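Local coordinates for putative exported protein (PDB 2PFY), which binds pyroglutamic acid as an extracytoplasmic solute receptor and probably delivers it to a tripartite ATP-independent periplasmic transporter, at residues 50-55 with 110-115; 75-80 with 208-213. All blocks are in the same frame, centred on the assembly; numbering follows the deposited sequence.

Contact 1: residues 50-55 with 110-115; sequences EVKRGV and QGIVLV
In one lobe of this DctP-type solute receptor, the short helix 51-57 meets the start of the sheet strand 112-119, and one side chain, Lys-52, makes the join with Gln-110 and Ile-112. It shows how a lysine can serve two neighbours at once, an apolar one along its stem and a polar one at its tip. CG of Lys-52 is 3.5 Å from CD1 of Ile-112, a tight carbon-carbon approach, and the next carbon, CD, stays 4.0 Å from the same methyl. The two side chains run across each other at about a right angle, so the outer methyl of the isoleucine meets the middle of the lysine chain. Beyond that point the lysine bends at chi3 (73°), which turns its amine to the glutamine amide. NZ donates to OE1 of Gln-110 at 3.0 Å, reaching it from the flank of the carbonyl: the C=O...donor angle is only 98° and the donor is tilted 28° from the carbonyl plane. NE2 of the amide also lies 3.1 Å from NZ, but both are donors and no bond joins them. Gln-110 follows helix 89-108, which ends in a Schellman motif with Gly-111, at positive phi, as its C-prime residue and Ile-112 N bonded to Leu-107 O. Around this join, Ile-112 packs on Leu-107 of that helix and on Ile-212 of the adjacent strand 208-214, while Leu-70 of a loop touches Lys-52 and Gln-56 NE2 bonds to Gln-110 O.

Contact 2: residues 75-80 with 208-213; sequences PLFEID and QSFVIA
A buried contact, part polar and part aromatic, joins the 3-10 segment 75-80, through Phe-77 and Asp-80, to Gln-208 and Phe-210 of strand 208-214, with the contact's centre about 8 Å from the centre of the chain. At its polar end a carboxylate receives a strand amide: Gln-208 N donates to Asp-80 OD2 at 2.7 Å, with an almost straight N-H...acceptor angle of 173°. The N-H comes from above the carboxylate, 53° out of its plane. With chi1 at 70°, the Asp-80 carboxylate is tucked back over its own backbone, and OD2 faces the first residue of the strand. OD2 is gripped a second time by a water, which donates to it at 2.6 Å and to Gln-208 O at 2.8 Å; one oxygen thus serves both the N-H and, through water, the C=O of the same residue. Here a side-chain carboxylate of the loop ties it to backbone groups of the sheet's strand. That sheet is mixed and five-stranded, in a protein of the periplasmic binding protein clan, and strand 208-214 lies in it between 62-66 and 112-119, antiparallel to both. About 9 Å separates the Asp-80 side chain from the bound pyroglutamic acid. The aromatic end pairs two phenylalanines by their rims: CE1 of Phe-77 is 3.7 Å from CE1 of Phe-210, each near the plane of the other ring, so neither presents a face to its partner. CG2 of Ile-212 covers one face of Phe-210, 3.6 Å above the plane and over its centre, while Leu-70 packs on Phe-77.

Overall arrangement
The two contacts have centres 11 Å apart and share the mixed five-stranded sheet, in which strands 112-119 and 208-214 are antiparallel neighbours. They touch there through probable backbone hydrogen bonds, Val-113 O to Ala-213 N and Val-115 N to Val-211 O, and Val-55 of contact 1 packs against Ala-213 of contact 2. Along the chain their segments alternate, in the order 50-55, 75-80, 110-115, 208-213, so the last strand enters the sheet after a long excursion that includes much of the pyroglutamic acid pocket. Contact 1 is partly buried at 112-119, one of the two outermost strands; contact 2 lies deeper, and together they illustrate how distant chain segments build one receptor lobe.

Contact 1: residues 50-55 with 110-115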
loop_
_atom_site.group_PDB
_atom_site.type_symbol
_atom_site.label_atom_id
_atom_site.label_comp_id
_atom_site.label_asym_id
_atom_site.label_seq_id
_atom_site.Cartn_x
_atom_site.Cartn_y
_atom_site.Cartn_z
ATOM N N GLU A 50 -9.226 6.881 -7.484
ATOM C CA GLU A 50 -10.719 6.893 -7.619
ATOM C C GLU A 50 -11.459 6.007 -6.624
ATOM O O GLU A 50 -12.706 6.091 -6.514
ATOM C CB GLU A 50 -11.150 6.427 -9.031
ATOM C CG GLU A 50 -10.546 7.250 -10.197
ATOM C CD GLU A 50 -10.741 6.602 -11.557
ATOM O OE1 GLU A 50 -10.900 5.369 -11.658
ATOM O OE2 GLU A 50 -10.699 7.339 -12.550
ATOM N N VAL A 51 -10.736 5.100 -5.965
ATOM C CA VAL A 51 -11.384 4.112 -5.119
ATOM C C VAL A 51 -12.240 4.735 -4.008
ATOM O O VAL A 51 -13.387 4.360 -3.857
ATOM C CB VAL A 51 -10.386 3.103 -4.527
ATOM C CG1 VAL A 51 -11.127 2.144 -3.491
ATOM C CG2 VAL A 51 -9.748 2.268 -5.681
ATOM N N LYS A 52 -11.682 5.657 -3.213
ATOM C CA LYS A 52 -12.442 6.134 -2.041
ATOM C C LYS A 52 -13.749 6.767 -2.456
ATOM O O LYS A 52 -14.817 6.467 -1.900
ATOM C CB LYS A 52 -11.633 7.121 -1.195
ATOM C CG LYS A 52 -12.337 7.418 0.140
ATOM C CD LYS A 52 -11.885 8.748 0.718
ATOM C CE LYS A 52 -12.481 9.864 -0.060
ATOM N NZ LYS A 52 -12.574 11.062 0.832
ATOM N N ARG A 53 -13.675 7.622 -3.465
ATOM C CA ARG A 53 -14.848 8.319 -3.972
ATOM C C ARG A 53 -15.813 7.345 -4.607
ATOM O O ARG A 53 -17.007 7.482 -4.413
ATOM C CB ARG A 53 -14.399 9.421 -4.954
ATOM C CG ARG A 53 -15.488 10.316 -5.484
ATOM C CD ARG A 53 -15.939 11.269 -4.386
ATOM N NE ARG A 53 -16.722 12.359 -4.946
ATOM C CZ ARG A 53 -17.791 12.876 -4.359
ATOM N NH1 ARG A 53 -18.214 12.366 -3.212
ATOM N NH2 ARG A 53 -18.463 13.870 -4.948
ATOM N N GLY A 54 -15.313 6.331 -5.328
ATOM C CA GLY A 54 -16.188 5.304 -5.892
ATOM C C GLY A 54 -16.938 4.509 -4.820
ATOM O O GLY A 54 -18.134 4.162 -4.987
ATOM N N VAL A 55 -16.258 4.225 -3.709
ATOM C CA VAL A 55 -16.928 3.538 -2.598
ATOM C C VAL A 55 -17.979 4.476 -1.969
ATOM O O VAL A 55 -19.116 4.056 -1.729
ATOM C CB VAL A 55 -15.926 3.041 -1.545
ATOM C CG1 VAL A 55 -16.647 2.529 -0.239
ATOM C CG2 VAL A 55 -14.939 1.925 -2.142
ATOM N N GLN A 110 -16.865 9.979 6.996
ATOM C CA GLN A 110 -17.036 10.144 5.560
ATOM C C GLN A 110 -18.026 9.156 4.948
ATOM O O GLN A 110 -18.110 9.057 3.718
ATOM C CB GLN A 110 -15.688 10.006 4.842
ATOM C CG GLN A 110 -14.714 11.101 5.142
ATOM C CD GLN A 110 -13.944 11.497 3.920
ATOM O OE1 GLN A 110 -14.512 11.992 2.931
ATOM N NE2 GLN A 110 -12.638 11.285 3.966
ATOM N N GLY A 111 -18.750 8.408 5.779
ATOM C CA GLY A 111 -19.683 7.408 5.251
ATOM C C GLY A 111 -18.974 6.143 4.743
ATOM O O GLY A 111 -19.477 5.453 3.844
ATOM N N ILE A 112 -17.812 5.843 5.333
ATOM C CA ILE A 112 -17.022 4.646 4.971
ATOM C C ILE A 112 -16.677 3.759 6.174
ATOM O O ILE A 112 -16.294 4.271 7.208
ATOM C CB ILE A 112 -15.700 5.063 4.283
ATOM C CG1 ILE A 112 -15.996 5.801 2.980
ATOM C CG2 ILE A 112 -14.777 3.830 4.060
ATOM C CD1 ILE A 112 -14.795 6.576 2.437
ATOM N N VAL A 113 -16.762 2.435 6.008
ATOM C CA VAL A 113 -16.395 1.475 7.043
ATOM C C VAL A 113 -15.051 0.822 6.677
ATOM O O VAL A 113 -14.904 0.284 5.580
ATOM C CB VAL A 113 -17.483 0.340 7.175
ATOM C CG1 VAL A 113 -17.068 -0.717 8.168
ATOM C CG2 VAL A 113 -18.836 0.933 7.543
ATOM N N LEU A 114 -14.101 0.881 7.605
ATOM C CA LEU A 114 -12.832 0.178 7.493
ATOM C C LEU A 114 -13.080 -1.276 7.844
ATOM O O LEU A 114 -13.447 -1.591 8.966
ATOM C CB LEU A 114 -11.782 0.839 8.410
ATOM C CG LEU A 114 -10.357 0.297 8.741
ATOM C CD1 LEU A 114 -9.774 -0.723 7.773
ATOM C CD2 LEU A 114 -9.402 1.486 8.947
ATOM N N VAL A 115 -12.941 -2.156 6.857
ATOM C CA VAL A 115 -13.196 -3.567 7.065
ATOM C C VAL A 115 -11.901 -4.266 7.534
ATOM O O VAL A 115 -11.870 -4.866 8.626
ATOM C CB VAL A 115 -13.779 -4.227 5.797
ATOM C CG1 VAL A 115 -13.944 -5.735 5.995
ATOM C CG2 VAL A 115 -15.121 -3.532 5.385
#

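Contact 2: residues 75-80 with 208-213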
loop_
_atom_site.group_PDB
_atom_site.type_symbol
_atom_site.label_atom_id
_atom_site.label_comp_id
_atom_site.label_asym_id
_atom_site.label_seq_id
_atom_site.Cartn_x
_atom_site.Cartn_y
_atom_site.Cartn_z
ATOM N N PRO A 75 -3.615 13.568 6.529
ATOM C CA PRO A 75 -2.234 13.131 6.770
ATOM C C PRO A 75 -2.085 11.835 7.552
ATOM O O PRO A 75 -1.086 11.151 7.397
ATOM C CB PRO A 75 -1.630 14.288 7.595
ATOM C CG PRO A 75 -2.512 15.458 7.339
ATOM C CD PRO A 75 -3.880 14.896 7.132
ATOM N N LEU A 76 -3.049 11.509 8.401
ATOM C CA LEU A 76 -2.960 10.286 9.184
ATOM C C LEU A 76 -2.888 9.046 8.265
ATOM O O LEU A 76 -2.455 7.974 8.711
ATOM C CB LEU A 76 -4.154 10.142 10.140
ATOM C CG LEU A 76 -4.398 11.296 11.138
ATOM C CD1 LEU A 76 -5.665 11.059 12.014
ATOM C CD2 LEU A 76 -3.170 11.548 12.009
ATOM N N PHE A 77 -3.337 9.204 7.017
ATOM C CA PHE A 77 -3.416 8.057 6.071
ATOM C C PHE A 77 -2.062 7.758 5.378
ATOM O O PHE A 77 -1.922 6.763 4.642
ATOM C CB PHE A 77 -4.542 8.276 5.045
ATOM C CG PHE A 77 -5.946 8.088 5.619
ATOM C CD1 PHE A 77 -6.611 6.888 5.469
ATOM C CD2 PHE A 77 -6.591 9.124 6.319
ATOM C CE1 PHE A 77 -7.900 6.689 5.997
ATOM C CE2 PHE A 77 -7.881 8.932 6.860
ATOM C CZ PHE A 77 -8.535 7.717 6.688
ATOM N N GLU A 78 -1.059 8.603 5.616
ATOM C CA GLU A 78 0.273 8.351 5.028
ATOM C C GLU A 78 1.422 8.219 6.034
ATOM O O GLU A 78 2.607 8.271 5.649
ATOM C CB GLU A 78 0.607 9.399 3.951
ATOM C CG GLU A 78 0.798 10.797 4.533
ATOM C CD GLU A 78 1.040 11.869 3.492
ATOM O OE1 GLU A 78 0.570 11.747 2.333
ATOM O OE2 GLU A 78 1.696 12.864 3.859
ATOM N N ILE A 79 1.105 8.035 7.310
ATOM C CA ILE A 79 2.169 7.790 8.284
ATOM C C ILE A 79 2.956 6.500 7.980
ATOM O O ILE A 79 4.115 6.379 8.357
ATOM C CB ILE A 79 1.662 7.834 9.795
ATOM C CG1 ILE A 79 2.816 7.925 10.795
ATOM C CG2 ILE A 79 0.803 6.627 10.162
ATOM C CD1 ILE A 79 3.721 9.143 10.660
ATOM N N ASP A 80 2.324 5.558 7.287
ATOM C CA ASP A 80 2.956 4.297 6.917
ATOM C C ASP A 80 3.993 4.447 5.798
ATOM O O ASP A 80 4.669 3.464 5.420
ATOM C CB ASP A 80 1.881 3.234 6.548
ATOM C CG ASP A 80 1.156 3.544 5.231
ATOM O OD1 ASP A 80 1.514 4.520 4.542
ATOM O OD2 ASP A 80 0.207 2.814 4.880
ATOM N N GLN A 208 0.532 0.259 3.943
ATOM C CA GLN A 208 -0.620 -0.615 4.145
ATOM C C GLN A 208 -1.598 -0.475 3.004
ATOM O O GLN A 208 -1.674 0.548 2.342
ATOM C CB GLN A 208 -1.352 -0.263 5.423
ATOM C CG GLN A 208 -0.491 -0.295 6.680
ATOM C CD GLN A 208 0.129 -1.651 6.961
ATOM O OE1 GLN A 208 -0.480 -2.684 6.763
ATOM N NE2 GLN A 208 1.338 -1.640 7.463
ATOM N N SER A 209 -2.370 -1.531 2.809
ATOM C CA SER A 209 -3.500 -1.500 1.908
ATOM C C SER A 209 -4.744 -1.764 2.767
ATOM O O SER A 209 -4.666 -2.491 3.758
ATOM C CB SER A 209 -3.240 -2.580 0.867
ATOM O OG SER A 209 -4.377 -3.334 0.610
ATOM N N PHE A 210 -5.881 -1.170 2.454
ATOM C CA PHE A 210 -7.097 -1.560 3.196
ATOM C C PHE A 210 -8.333 -1.786 2.354
ATOM O O PHE A 210 -8.377 -1.407 1.174
ATOM C CB PHE A 210 -7.400 -0.682 4.477
ATOM C CG PHE A 210 -7.673 0.798 4.220
ATOM C CD1 PHE A 210 -7.736 1.674 5.313
ATOM C CD2 PHE A 210 -7.805 1.338 2.918
ATOM C CE1 PHE A 210 -7.965 3.078 5.144
ATOM C CE2 PHE A 210 -8.036 2.717 2.736
ATOM C CZ PHE A 210 -8.102 3.603 3.866
ATOM N N VAL A 211 -9.321 -2.425 2.973
ATOM C CA VAL A 211 -10.572 -2.751 2.338
ATOM C C VAL A 211 -11.626 -1.934 3.072
ATOM O O VAL A 211 -11.755 -2.011 4.296
ATOM C CB VAL A 211 -10.866 -4.252 2.376
ATOM C CG1 VAL A 211 -12.360 -4.569 1.975
ATOM C CG2 VAL A 211 -9.895 -4.988 1.429
ATOM N N ILE A 212 -12.324 -1.098 2.323
ATOM C CA ILE A 212 -13.215 -0.106 2.917
ATOM C C ILE A 212 -14.599 -0.295 2.261
ATOM O O ILE A 212 -14.676 -0.560 1.065
ATOM C CB ILE A 212 -12.680 1.371 2.723
ATOM C CG1 ILE A 212 -12.305 1.653 1.254
ATOM C CG2 ILE A 212 -11.460 1.666 3.642
ATOM C CD1 ILE A 212 -12.045 3.128 0.897
ATOM N N ALA A 213 -15.678 -0.151 3.040
ATOM C CA ALA A 213 -17.032 -0.367 2.526
ATOM C C ALA A 213 -17.912 0.882 2.611
ATOM O O ALA A 213 -17.690 1.750 3.451
ATOM C CB ALA A 213 -17.718 -1.596 3.208
HETATM O O HOH W 1 -0.346 3.058 2.335
#